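Local coordinates for holo-[acyl-carrier-protein] synthase (Helicobacter pylori, PDB 5XUK) that belongs to the 4'-phosphopantetheinyl transferase superfamily and is modelled as a three-chain assembly with coenzyme A bound, at residues V7-A10 against R11-C15; R18-M21 against K22-R26; G45-A48 against L49-C53; T83-K86 against E87-D90. All coordinates share one frame; numbering follows the deposited sequence.

Interaction 1. Residues V7-A10 against R11-C15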
loop_
_atom_site.group_PDB
_atom_site.type_symbol
_atom_site.label_atom_id
_atom_site.label_comp_id
_atom_site.label_asym_id
_atom_site.label_seq_id
_atom_site.Cartn_x
_atom_site.Cartn_y
_atom_site.Cartn_z
ATOM N N VAL A 7 -10.588 1.233 0.791
ATOM C CA VAL A 7 -12.003 1.477 1.060
ATOM C C VAL A 7 -12.665 1.936 -0.215
ATOM O O VAL A 7 -12.072 2.700 -0.989
ATOM C CB VAL A 7 -12.179 2.550 2.170
ATOM C CG1 VAL A 7 -13.615 3.026 2.263
ATOM C CG2 VAL A 7 -11.716 2.008 3.513
ATOM N N SER A 8 -13.878 1.453 -0.446
ATOM C CA SER A 8 -14.732 1.962 -1.508
ATOM C C SER A 8 -15.272 3.331 -1.103
ATOM O O SER A 8 -15.912 3.468 -0.037
ATOM C CB SER A 8 -15.904 1.024 -1.729
ATOM O OG SER A 8 -16.864 1.599 -2.605
ATOM N N ILE A 9 -15.007 4.333 -1.945
ATOM C CA ILE A 9 -15.467 5.686 -1.692
ATOM C C ILE A 9 -16.985 5.709 -1.706
ATOM O O ILE A 9 -17.609 6.255 -0.797
ATOM C CB ILE A 9 -14.924 6.685 -2.730
ATOM C CG1 ILE A 9 -13.404 6.816 -2.574
ATOM C CG2 ILE A 9 -15.600 8.035 -2.545
ATOM C CD1 ILE A 9 -12.743 7.830 -3.484
ATOM N N ALA A 10 -17.560 5.079 -2.727
ATOM C CA ALA A 10 -19.007 4.891 -2.839
ATOM C C ALA A 10 -19.653 4.294 -1.582
ATOM O O ALA A 10 -20.742 4.698 -1.196
ATOM C CB ALA A 10 -19.320 4.024 -4.049
ATOM N N ARG A 11 -18.988 3.337 -0.947
ATOM C CA ARG A 11 -19.498 2.742 0.292
ATOM C C ARG A 11 -19.478 3.758 1.443
ATOM O O ARG A 11 -20.361 3.748 2.310
ATOM C CB ARG A 11 -18.687 1.491 0.659
ATOM C CG ARG A 11 -18.791 1.052 2.113
ATOM C CD ARG A 11 -18.054 -0.258 2.368
ATOM N NE ARG A 11 -17.710 -0.391 3.786
ATOM C CZ ARG A 11 -16.479 -0.366 4.297
ATOM N NH1 ARG A 11 -15.406 -0.242 3.519
ATOM N NH2 ARG A 11 -16.316 -0.483 5.614
ATOM N N ILE A 12 -18.459 4.612 1.469
ATOM C CA ILE A 12 -18.432 5.702 2.434
ATOM C C ILE A 12 -19.565 6.688 2.137
ATOM O O ILE A 12 -20.319 7.041 3.046
ATOM C CB ILE A 12 -17.067 6.419 2.475
ATOM C CG1 ILE A 12 -16.260 5.910 3.668
ATOM C CG2 ILE A 12 -17.246 7.929 2.598
ATOM C CD1 ILE A 12 -16.004 4.423 3.639
ATOM N N GLU A 13 -19.700 7.092 0.871
ATOM C CA GLU A 13 -20.805 7.968 0.436
ATOM C C GLU A 13 -22.174 7.486 0.925
ATOM O O GLU A 13 -22.961 8.277 1.435
ATOM C CB GLU A 13 -20.824 8.143 -1.094
ATOM C CG GLU A 13 -19.777 9.124 -1.600
ATOM C CD GLU A 13 -19.721 9.265 -3.114
ATOM O OE1 GLU A 13 -19.948 8.265 -3.824
ATOM O OE2 GLU A 13 -19.422 10.382 -3.600
ATOM N N LYS A 14 -22.449 6.192 0.786
ATOM C CA LYS A 14 -23.743 5.643 1.201
ATOM C C LYS A 14 -23.873 5.506 2.720
ATOM O O LYS A 14 -24.983 5.414 3.230
ATOM C CB LYS A 14 -24.032 4.311 0.489
ATOM C CG LYS A 14 -24.240 4.474 -1.015
ATOM C CD LYS A 14 -24.524 3.155 -1.731
ATOM C CE LYS A 14 -26.005 2.933 -2.040
ATOM N NZ LYS A 14 -26.811 2.493 -0.866
ATOM N N CYS A 15 -22.753 5.497 3.440
ATOM C CA CYS A 15 -22.783 5.577 4.905
ATOM C C CYS A 15 -22.821 7.033 5.391
ATOM O O CYS A 15 -23.083 7.288 6.564
ATOM C CB CYS A 15 -21.585 4.852 5.520
ATOM S SG CYS A 15 -21.542 3.070 5.209
#

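Interaction 2. Residues R18-M21 against K22-R26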
loop_
_atom_site.group_PDB
_atom_site.type_symbol
_atom_site.label_atom_id
_atom_site.label_comp_id
_atom_site.label_asym_id
_atom_site.label_seq_id
_atom_site.Cartn_x
_atom_site.Cartn_y
_atom_site.Cartn_z
ATOM N N ARG A 18 -26.349 7.931 6.336
ATOM C CA ARG A 18 -26.847 7.187 7.496
ATOM C C ARG A 18 -26.929 8.168 8.656
ATOM O O ARG A 18 -26.072 8.187 9.547
ATOM C CB ARG A 18 -25.924 6.008 7.829
ATOM C CG ARG A 18 -26.420 5.077 8.929
ATOM C CD ARG A 18 -27.726 4.390 8.550
ATOM N NE ARG A 18 -28.903 5.202 8.867
ATOM C CZ ARG A 18 -30.158 4.904 8.517
ATOM N NH1 ARG A 18 -31.151 5.716 8.863
ATOM N NH2 ARG A 18 -30.431 3.802 7.822
ATOM N N PHE A 19 -27.978 8.991 8.617
ATOM C CA PHE A 19 -28.141 10.157 9.496
ATOM C C PHE A 19 -26.928 11.105 9.437
ATOM O O PHE A 19 -26.628 11.798 10.412
ATOM C CB PHE A 19 -28.463 9.733 10.947
ATOM C CG PHE A 19 -29.837 9.123 11.122
ATOM C CD1 PHE A 19 -30.982 9.813 10.728
ATOM C CD2 PHE A 19 -29.988 7.866 11.702
ATOM C CE1 PHE A 19 -32.242 9.256 10.892
ATOM C CE2 PHE A 19 -31.246 7.306 11.871
ATOM C CZ PHE A 19 -32.374 8.002 11.465
ATOM N N LYS A 20 -26.260 11.140 8.277
ATOM C CA LYS A 20 -25.076 11.982 8.036
ATOM C C LYS A 20 -24.126 12.038 9.237
ATOM O O LYS A 20 -23.144 11.293 9.302
ATOM C CB LYS A 20 -25.508 13.400 7.598
ATOM C CG LYS A 20 -24.373 14.382 7.283
ATOM C CD LYS A 20 -23.907 14.274 5.836
ATOM C CE LYS A 20 -23.022 15.442 5.420
ATOM N NZ LYS A 20 -21.631 15.317 5.926
ATOM N N MET A 21 -24.448 12.914 10.185
ATOM C CA MET A 21 -23.592 13.199 11.325
ATOM C C MET A 21 -23.316 11.974 12.198
ATOM O O MET A 21 -22.233 11.845 12.770
ATOM C CB MET A 21 -24.205 14.333 12.166
ATOM C CG MET A 21 -25.544 14.019 12.822
ATOM S SD MET A 21 -26.422 15.501 13.347
ATOM C CE MET A 21 -27.034 16.134 11.783
ATOM N N LYS A 22 -24.287 11.074 12.289
ATOM C CA LYS A 22 -24.159 9.902 13.149
ATOM C C LYS A 22 -22.954 9.066 12.707
ATOM O O LYS A 22 -22.174 8.608 13.542
ATOM C CB LYS A 22 -25.455 9.079 13.150
ATOM C CG LYS A 22 -25.950 8.702 14.542
ATOM C CD LYS A 22 -27.436 8.359 14.545
ATOM C CE LYS A 22 -27.995 8.287 15.960
ATOM N NZ LYS A 22 -29.423 7.857 15.979
ATOM N N PHE A 23 -22.783 8.901 11.397
ATOM C CA PHE A 23 -21.605 8.214 10.861
ATOM C C PHE A 23 -20.326 9.020 11.071
ATOM O O PHE A 23 -19.399 8.561 11.746
ATOM C CB PHE A 23 -21.785 7.902 9.368
ATOM C CG PHE A 23 -20.625 7.152 8.748
ATOM C CD1 PHE A 23 -20.096 6.014 9.363
ATOM C CD2 PHE A 23 -20.077 7.573 7.537
ATOM C CE1 PHE A 23 -19.039 5.322 8.791
ATOM C CE2 PHE A 23 -19.017 6.884 6.962
ATOM C CZ PHE A 23 -18.499 5.756 7.589
ATOM N N LEU A 24 -20.280 10.220 10.497
ATOM C CA LEU A 24 -19.050 11.001 10.486
ATOM C C LEU A 24 -18.466 11.208 11.853
ATOM O O LEU A 24 -17.252 11.115 12.042
ATOM C CB LEU A 24 -19.271 12.377 9.867
ATOM C CG LEU A 24 -19.168 12.485 8.358
ATOM C CD1 LEU A 24 -19.103 13.967 8.005
ATOM C CD2 LEU A 24 -17.957 11.727 7.833
ATOM N N GLU A 25 -19.330 11.503 12.815
ATOM C CA GLU A 25 -18.858 11.956 14.115
ATOM C C GLU A 25 -18.383 10.821 14.992
ATOM O O GLU A 25 -17.697 11.053 15.975
ATOM C CB GLU A 25 -19.920 12.826 14.783
ATOM C CG GLU A 25 -20.073 14.157 14.052
ATOM C CD GLU A 25 -21.274 14.976 14.487
ATOM O OE1 GLU A 25 -21.538 16.008 13.827
ATOM O OE2 GLU A 25 -21.956 14.597 15.467
ATOM N N ARG A 26 -18.706 9.593 14.601
ATOM C CA ARG A 26 -18.103 8.394 15.196
ATOM C C ARG A 26 -16.603 8.291 14.917
ATOM O O ARG A 26 -15.842 7.965 15.817
ATOM C CB ARG A 26 -18.811 7.117 14.716
ATOM C CG ARG A 26 -20.174 6.873 15.363
ATOM C CD ARG A 26 -21.016 5.882 14.559
ATOM N NE ARG A 26 -22.387 5.758 15.072
ATOM C CZ ARG A 26 -23.370 5.064 14.489
ATOM N NH1 ARG A 26 -24.574 5.028 15.052
ATOM N NH2 ARG A 26 -23.166 4.408 13.347
#

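Interaction 3. Residues G45-A48 against L49-C53. With COA (coenzyme A), chain B.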
loop_
_atom_site.group_PDB
_atom_site.type_symbol
_atom_site.label_atom_id
_atom_site.label_comp_id
_atom_site.label_asym_id
_atom_site.label_seq_id
_atom_site.Cartn_x
_atom_site.Cartn_y
_atom_site.Cartn_z
ATOM N N GLY A 45 -10.729 8.544 2.713
ATOM C CA GLY A 45 -9.300 8.526 2.991
ATOM C C GLY A 45 -8.896 8.553 4.443
ATOM O O GLY A 45 -7.996 7.809 4.854
ATOM N N PHE A 46 -9.534 9.424 5.235
ATOM C CA PHE A 46 -9.270 9.477 6.671
ATOM C C PHE A 46 -9.759 8.198 7.316
ATOM O O PHE A 46 -9.126 7.667 8.208
ATOM C CB PHE A 46 -9.936 10.702 7.338
ATOM C CG PHE A 46 -9.244 12.015 7.049
ATOM C CD1 PHE A 46 -8.348 12.152 5.974
ATOM C CD2 PHE A 46 -9.517 13.138 7.832
ATOM C CE1 PHE A 46 -7.718 13.367 5.716
ATOM C CE2 PHE A 46 -8.901 14.356 7.569
ATOM C CZ PHE A 46 -8.002 14.474 6.509
ATOM N N PHE A 47 -10.883 7.698 6.865
ATOM C CA PHE A 47 -11.369 6.422 7.363
ATOM C C PHE A 47 -10.327 5.328 7.102
ATOM O O PHE A 47 -9.983 4.566 8.001
ATOM C CB PHE A 47 -12.676 6.054 6.671
ATOM C CG PHE A 47 -13.342 4.845 7.258
ATOM C CD1 PHE A 47 -14.195 4.970 8.352
ATOM C CD2 PHE A 47 -13.102 3.572 6.730
ATOM C CE1 PHE A 47 -14.800 3.853 8.904
ATOM C CE2 PHE A 47 -13.711 2.446 7.281
ATOM C CZ PHE A 47 -14.563 2.588 8.365
ATOM N N ALA A 48 -9.796 5.290 5.875
ATOM C CA ALA A 48 -8.854 4.255 5.476
ATOM C C ALA A 48 -7.585 4.395 6.309
ATOM O O ALA A 48 -7.004 3.399 6.770
ATOM C CB ALA A 48 -8.565 4.350 3.978
ATOM N N LEU A 49 -7.188 5.634 6.563
ATOM C CA LEU A 49 -5.977 5.890 7.341
ATOM C C LEU A 49 -6.118 5.476 8.795
ATOM O O LEU A 49 -5.138 5.089 9.425
ATOM C CB LEU A 49 -5.610 7.378 7.256
ATOM C CG LEU A 49 -4.416 7.870 8.063
ATOM C CD1 LEU A 49 -3.195 7.098 7.638
ATOM C CD2 LEU A 49 -4.207 9.365 7.849
ATOM N N LYS A 50 -7.322 5.601 9.349
ATOM C CA LYS A 50 -7.534 5.229 10.739
ATOM C C LYS A 50 -7.578 3.706 10.856
ATOM O O LYS A 50 -6.974 3.116 11.735
ATOM C CB LYS A 50 -8.816 5.868 11.268
ATOM C CG LYS A 50 -8.700 7.380 11.429
ATOM C CD LYS A 50 -9.650 7.924 12.500
ATOM C CE LYS A 50 -9.548 9.450 12.620
ATOM N NZ LYS A 50 -10.065 9.992 13.919
ATOM N N GLU A 51 -8.298 3.065 9.961
ATOM C CA GLU A 51 -8.225 1.611 9.869
ATOM C C GLU A 51 -6.781 1.122 9.737
ATOM O O GLU A 51 -6.365 0.241 10.476
ATOM C CB GLU A 51 -9.054 1.120 8.704
ATOM C CG GLU A 51 -10.548 1.331 8.867
ATOM C CD GLU A 51 -11.164 0.460 9.955
ATOM O OE1 GLU A 51 -12.399 0.262 9.919
ATOM O OE2 GLU A 51 -10.424 -0.032 10.833
ATOM N N ALA A 52 -6.003 1.748 8.848
ATOM C CA ALA A 52 -4.635 1.310 8.557
ATOM C C ALA A 52 -3.745 1.453 9.774
ATOM O O ALA A 52 -2.816 0.658 9.984
ATOM C CB ALA A 52 -4.063 2.112 7.393
ATOM N N CYS A 53 -4.000 2.508 10.545
ATOM C CA CYS A 53 -3.297 2.755 11.801
ATOM C C CYS A 53 -3.594 1.680 12.850
ATOM O O CYS A 53 -2.707 1.310 13.631
ATOM C CB CYS A 53 -3.716 4.101 12.394
ATOM S SG CYS A 53 -2.647 4.603 13.760
HETATM N N1A COA B . -4.367 -6.259 13.280
HETATM C C2A COA B . -3.915 -6.223 12.008
HETATM N N3A COA B . -4.648 -6.647 10.963
HETATM C C4A COA B . -5.880 -7.150 11.153
HETATM C C5A COA B . -6.432 -7.220 12.512
HETATM C C6A COA B . -5.584 -6.727 13.611
HETATM N N6A COA B . -6.011 -6.746 14.900
HETATM N N7A COA B . -7.658 -7.759 12.400
HETATM C C8A COA B . -7.899 -8.007 11.084
HETATM N N9A COA B . -6.814 -7.646 10.348
HETATM C C1B COA B . -6.669 -7.791 8.895
HETATM C C2B COA B . -6.931 -9.248 8.499
HETATM O O2B COA B . -5.877 -9.789 7.702
HETATM C C3B COA B . -8.201 -9.216 7.683
HETATM O O3B COA B . -8.185 -10.072 6.545
HETATM P P3B COA B . -8.435 -11.675 6.653
HETATM O O7A COA B . -9.408 -11.833 7.803
HETATM O O8A COA B . -9.077 -12.042 5.340
HETATM O O9A COA B . -7.027 -12.195 6.886
HETATM C C4B COA B . -8.247 -7.777 7.235
HETATM O O4B COA B . -7.649 -6.985 8.259
HETATM C C5B COA B . -9.653 -7.313 6.941
HETATM O O5B COA B . -9.486 -6.521 5.787
HETATM P P1A COA B . -10.339 -5.219 5.526
HETATM O O1A COA B . -11.609 -5.784 4.924
HETATM O O2A COA B . -9.543 -4.158 4.806
HETATM O O3A COA B . -10.487 -4.674 7.009
HETATM P P2A COA B . -11.685 -3.683 7.388
HETATM O O4A COA B . -11.344 -2.274 6.922
HETATM O O5A COA B . -12.976 -4.332 6.922
HETATM O O6A COA B . -11.592 -3.791 9.002
HETATM C CBP COA B . -10.555 -3.922 11.223
HETATM C CCP COA B . -10.429 -4.230 9.728
HETATM C CDP COA B . -10.185 -5.145 12.049
HETATM C CEP COA B . -9.600 -2.793 11.586
HETATM C CAP COA B . -12.021 -3.549 11.518
HETATM O OAP COA B . -12.796 -4.742 11.664
HETATM C C9P COA B . -12.218 -2.713 12.745
HETATM O O9P COA B . -11.635 -2.975 13.786
HETATM N N8P COA B . -13.080 -1.703 12.608
#

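Interaction 4. Residues T83-K86 against E87-D90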
loop_
_atom_site.group_PDB
_atom_site.type_symbol
_atom_site.label_atom_id
_atom_site.label_comp_id
_atom_site.label_asym_id
_atom_site.label_seq_id
_atom_site.Cartn_x
_atom_site.Cartn_y
_atom_site.Cartn_z
ATOM N N THR A 83 -1.273 11.331 14.879
ATOM C CA THR A 83 -0.835 11.244 16.267
ATOM C C THR A 83 -1.885 10.501 17.085
ATOM O O THR A 83 -3.081 10.558 16.788
ATOM C CB THR A 83 -0.605 12.640 16.875
ATOM O OG1 THR A 83 -1.770 13.447 16.672
ATOM C CG2 THR A 83 0.590 13.334 16.221
ATOM N N LEU A 84 -1.425 9.787 18.105
ATOM C CA LEU A 84 -2.309 9.151 19.064
ATOM C C LEU A 84 -2.330 9.987 20.323
ATOM O O LEU A 84 -1.475 10.854 20.503
ATOM C CB LEU A 84 -1.804 7.756 19.403
ATOM C CG LEU A 84 -1.848 6.733 18.275
ATOM C CD1 LEU A 84 -1.118 5.479 18.714
ATOM C CD2 LEU A 84 -3.284 6.419 17.898
ATOM N N SER A 85 -3.306 9.721 21.190
ATOM C CA SER A 85 -3.296 10.240 22.561
ATOM C C SER A 85 -1.930 10.001 23.206
ATOM O O SER A 85 -1.351 8.925 23.060
ATOM C CB SER A 85 -4.368 9.546 23.404
ATOM O OG SER A 85 -5.612 9.525 22.727
ATOM N N LYS A 86 -1.424 11.005 23.918
ATOM C CA LYS A 86 -0.122 10.915 24.602
ATOM C C LYS A 86 -0.034 9.687 25.519
ATOM O O LYS A 86 1.049 9.133 25.724
ATOM C CB LYS A 86 0.146 12.197 25.405
ATOM C CG LYS A 86 0.372 13.433 24.540
ATOM C CD LYS A 86 -0.084 14.713 25.225
ATOM C CE LYS A 86 0.019 15.905 24.286
ATOM N NZ LYS A 86 -0.503 17.161 24.895
ATOM N N GLU A 87 -1.181 9.277 26.061
ATOM C CA GLU A 87 -1.285 8.052 26.846
ATOM C C GLU A 87 -1.161 6.830 25.941
ATOM O O GLU A 87 -0.252 6.014 26.118
ATOM C CB GLU A 87 -2.613 8.001 27.615
ATOM C CG GLU A 87 -2.639 8.838 28.894
ATOM C CD GLU A 87 -2.709 10.342 28.650
ATOM O OE1 GLU A 87 -3.230 10.764 27.588
ATOM O OE2 GLU A 87 -2.249 11.105 29.531
ATOM N N LYS A 88 -2.072 6.724 24.970
ATOM C CA LYS A 88 -2.069 5.633 23.978
ATOM C C LYS A 88 -0.715 5.476 23.287
ATOM O O LYS A 88 -0.286 4.360 22.982
ATOM C CB LYS A 88 -3.143 5.866 22.918
ATOM C CG LYS A 88 -4.570 5.771 23.428
ATOM C CD LYS A 88 -4.975 4.333 23.684
ATOM C CE LYS A 88 -6.379 4.254 24.258
ATOM N NZ LYS A 88 -6.782 2.848 24.529
ATOM N N MET A 89 -0.050 6.605 23.053
ATOM C CA MET A 89 1.293 6.625 22.482
ATOM C C MET A 89 2.284 5.861 23.367
ATOM O O MET A 89 3.200 5.207 22.859
ATOM C CB MET A 89 1.746 8.078 22.279
ATOM C CG MET A 89 3.000 8.243 21.437
ATOM S SD MET A 89 2.839 9.527 20.175
ATOM C CE MET A 89 1.862 8.675 18.939
ATOM N N ASP A 90 2.089 5.942 24.684
ATOM C CA ASP A 90 2.889 5.177 25.648
ATOM C C ASP A 90 2.381 3.750 25.832
ATOM O O ASP A 90 3.185 2.817 25.867
ATOM C CB ASP A 90 2.944 5.889 27.007
ATOM C CG ASP A 90 4.161 6.787 27.148
ATOM O OD1 ASP A 90 4.759 7.170 26.117
ATOM O OD2 ASP A 90 4.519 7.106 28.302
#

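Interaction 1. Residues V7-A10 against R11-C15
S8 and R11 meet in a helix N-cap, a local contact at the junction where strand 2-8 ends and helix 9-15 starts without an intervening loop. The hydroxyl oxygen OG of S8 accepts from R11 N at 3.2 Å, with an N-H...O angle of 153°. A chi1 of 171° puts OG beside its own carbonyl carbon, where R11 N can reach it. The two side chains also touch through their beta carbons, S8 CB to R11 CB at 3.7 Å. Behind the cap the ordinary helical bonds begin: I12 N to S8 O at 3.2 Å, then E13 N to I9 O at 2.8 Å, the straightest at 170° and nearly along the C=O axis, then K14 N to A10 O at 3.0 Å.

R11 is extended from CG to NE. The R11 and V7 side chains cross at about a right angle, R11 NH1 coming 3.9 Å from V7 CG1, which lies neither over the face nor at the edge of the guanidinium. The same NH1 makes a salt bridge to D104 OD2 of the second subunit, and S8 N donates to that oxygen as well. E13 lays OE1 3.6 Å from A10 CA, while its OE2 is hydrogen-bonded to S40 OG.

The chemistry is therefore divided: V7 and I9 face helix 40-56 of their own chain, while the S8 amide and the R11 guanidinium meet one carboxylate oxygen of D104 of the second subunit.

Interaction 2. Residues R18-M21 against K22-R26
F19 and K22 lie side by side and point the same way at the start of helix 21-27. Their beta carbons are 3.8 Å apart, and K22 CD passes obliquely by the ring at 3.9 Å from F19 CD2. One residue on, K20 runs alongside L24 in the same manner, its ammonium NZ 3.5 Å from the methyl L24 CD1. The lysine reaches there because its chain bends at chi2 (87°) and again at chi4. Next along the helix, the carboxylate of E25 comes up to M21, with OE1 3.6 Å from M21 CB.

The backbone positions these groups. K22 N bonds F19 O at 3.1 Å, approaching from above the carbonyl plane rather than along a lone pair. K20 is at the N-cap position, and its carbonyl, not its side chain, takes the bonds there: from L24 N at 3.3 Å, in the carbonyl plane, and weakly from F23 N. E25 N closes the next turn on M21 O. Within the loop, R18 NH1 sits 3.4 Å above one face of the F19 ring, toward its rim.

K20 NZ has a long, weak ion pair with D38, and the ring of F23 meets that of F27 farther along the same helix; F23 also packs against the end of helix 9-15, the helix just before it in the chain.

Interaction 3. Residues G45-A48 against L49-C53
L49, A48 and F47 carry most of this contact, two successive turns of helix 40-56 stacked on each other near the centre of the chain. L49 N bonds G45 O at 2.9 Å, and L49 CB rests 3.4 Å from the same G45 O; the leucine side chain then leaves the helix to reach A110, V112 and I72. A48 O receives the following turn: A52 N donates to A48 O at 2.8 Å, and A52 CB lies 3.3 Å from that oxygen.

F47 points out beside E51, the two side chains running the same way. Its first torsion (chi1 -172°) carries CG away from the backbone N, the ring reaches along the helix, and F47 CZ comes 3.5 Å from E51 OE1. The oxygen approaches the ring obliquely, and ring and carboxylate planes stand 81° apart. In the backbone, E51 N bonds F47 O at 3.0 Å, nearly straight.

This is the long helix that packs on strands 2-8 and 107-114 of the antiparallel sheet: F47 and A48 touch V7, and A52 touches D5 and V112. F46, L49 and K50 reach I72 of strand 70-74. K50 NZ makes a salt bridge to E32 and bonds the carbonyl oxygens of I70, F27 and F67.

E51 bends at chi2 (-69°) toward a coenzyme A, whose N8P gives E51 OE1 a weak hydrogen bond at 3.4 Å. F46 belongs to the pocket of another bound coenzyme A.

Interaction 4. Residues T83-K86 against E87-D90
L84 and M89 face each other across a strand-to-helix turn, where strand 80-84 of the hairpin 70-74/80-84 gives way to helix 86-91. M89 leaves its backbone with CG trans to N (chi1 -168°) and then bends at chi2 and chi3, which folds its terminal methyl back over the strand end. That methyl, CE, lies 3.8 Å from L84 CB and 3.6 Å from L84 N, so it covers backbone as well as side chain. Both residues also touch L97 of strand 97-104, and L84 is packed further by L57, L65 and I70.

S85 and K88 meet on the other flank of the turn. A chi1 of -67° sets K88 CG opposite its carbonyl carbon, 3.8 Å from S85 CB and 4.0 Å from S85 OG; the bend at chi2 then turns the rest of the chain away. The contact is made by the methylenes of the lysine; its ammonium goes on to hydrogen-bond the carbonyl oxygen of E64. Nearby, D69 touches both S85 and K88, so the loop before strand 70-74 lies against this flank.

The two segments share one hydrogen bond: M89 N donates to S85 O at 2.7 Å, with the C=O...N angle almost linear at 173°, while M89 CB sits 3.3 Å from that same oxygen.

Overall arrangement
Along the chain the four contacts follow in series, none enclosing another. Interactions 1 and 2 sit on consecutive helices, 9-15 and 21-27, with centres 13 Å apart, and touch where C15 and I12 meet F23. Interaction 3 lies on helix 40-56; it touches interaction 1 through V7 against F47 and A48, and comes within about 4 Å of interaction 2 at nearest atoms. Interaction 4 is across the chain's centre from interaction 1, 29 Å between centres, and 17 Å from interaction 3, nearest atoms about 5 Å. Helix 40-56, about 3 Å from the chain's centre at interaction 3, carries F46 of the coenzyme A pocket, while interaction 1 also faces the second subunit.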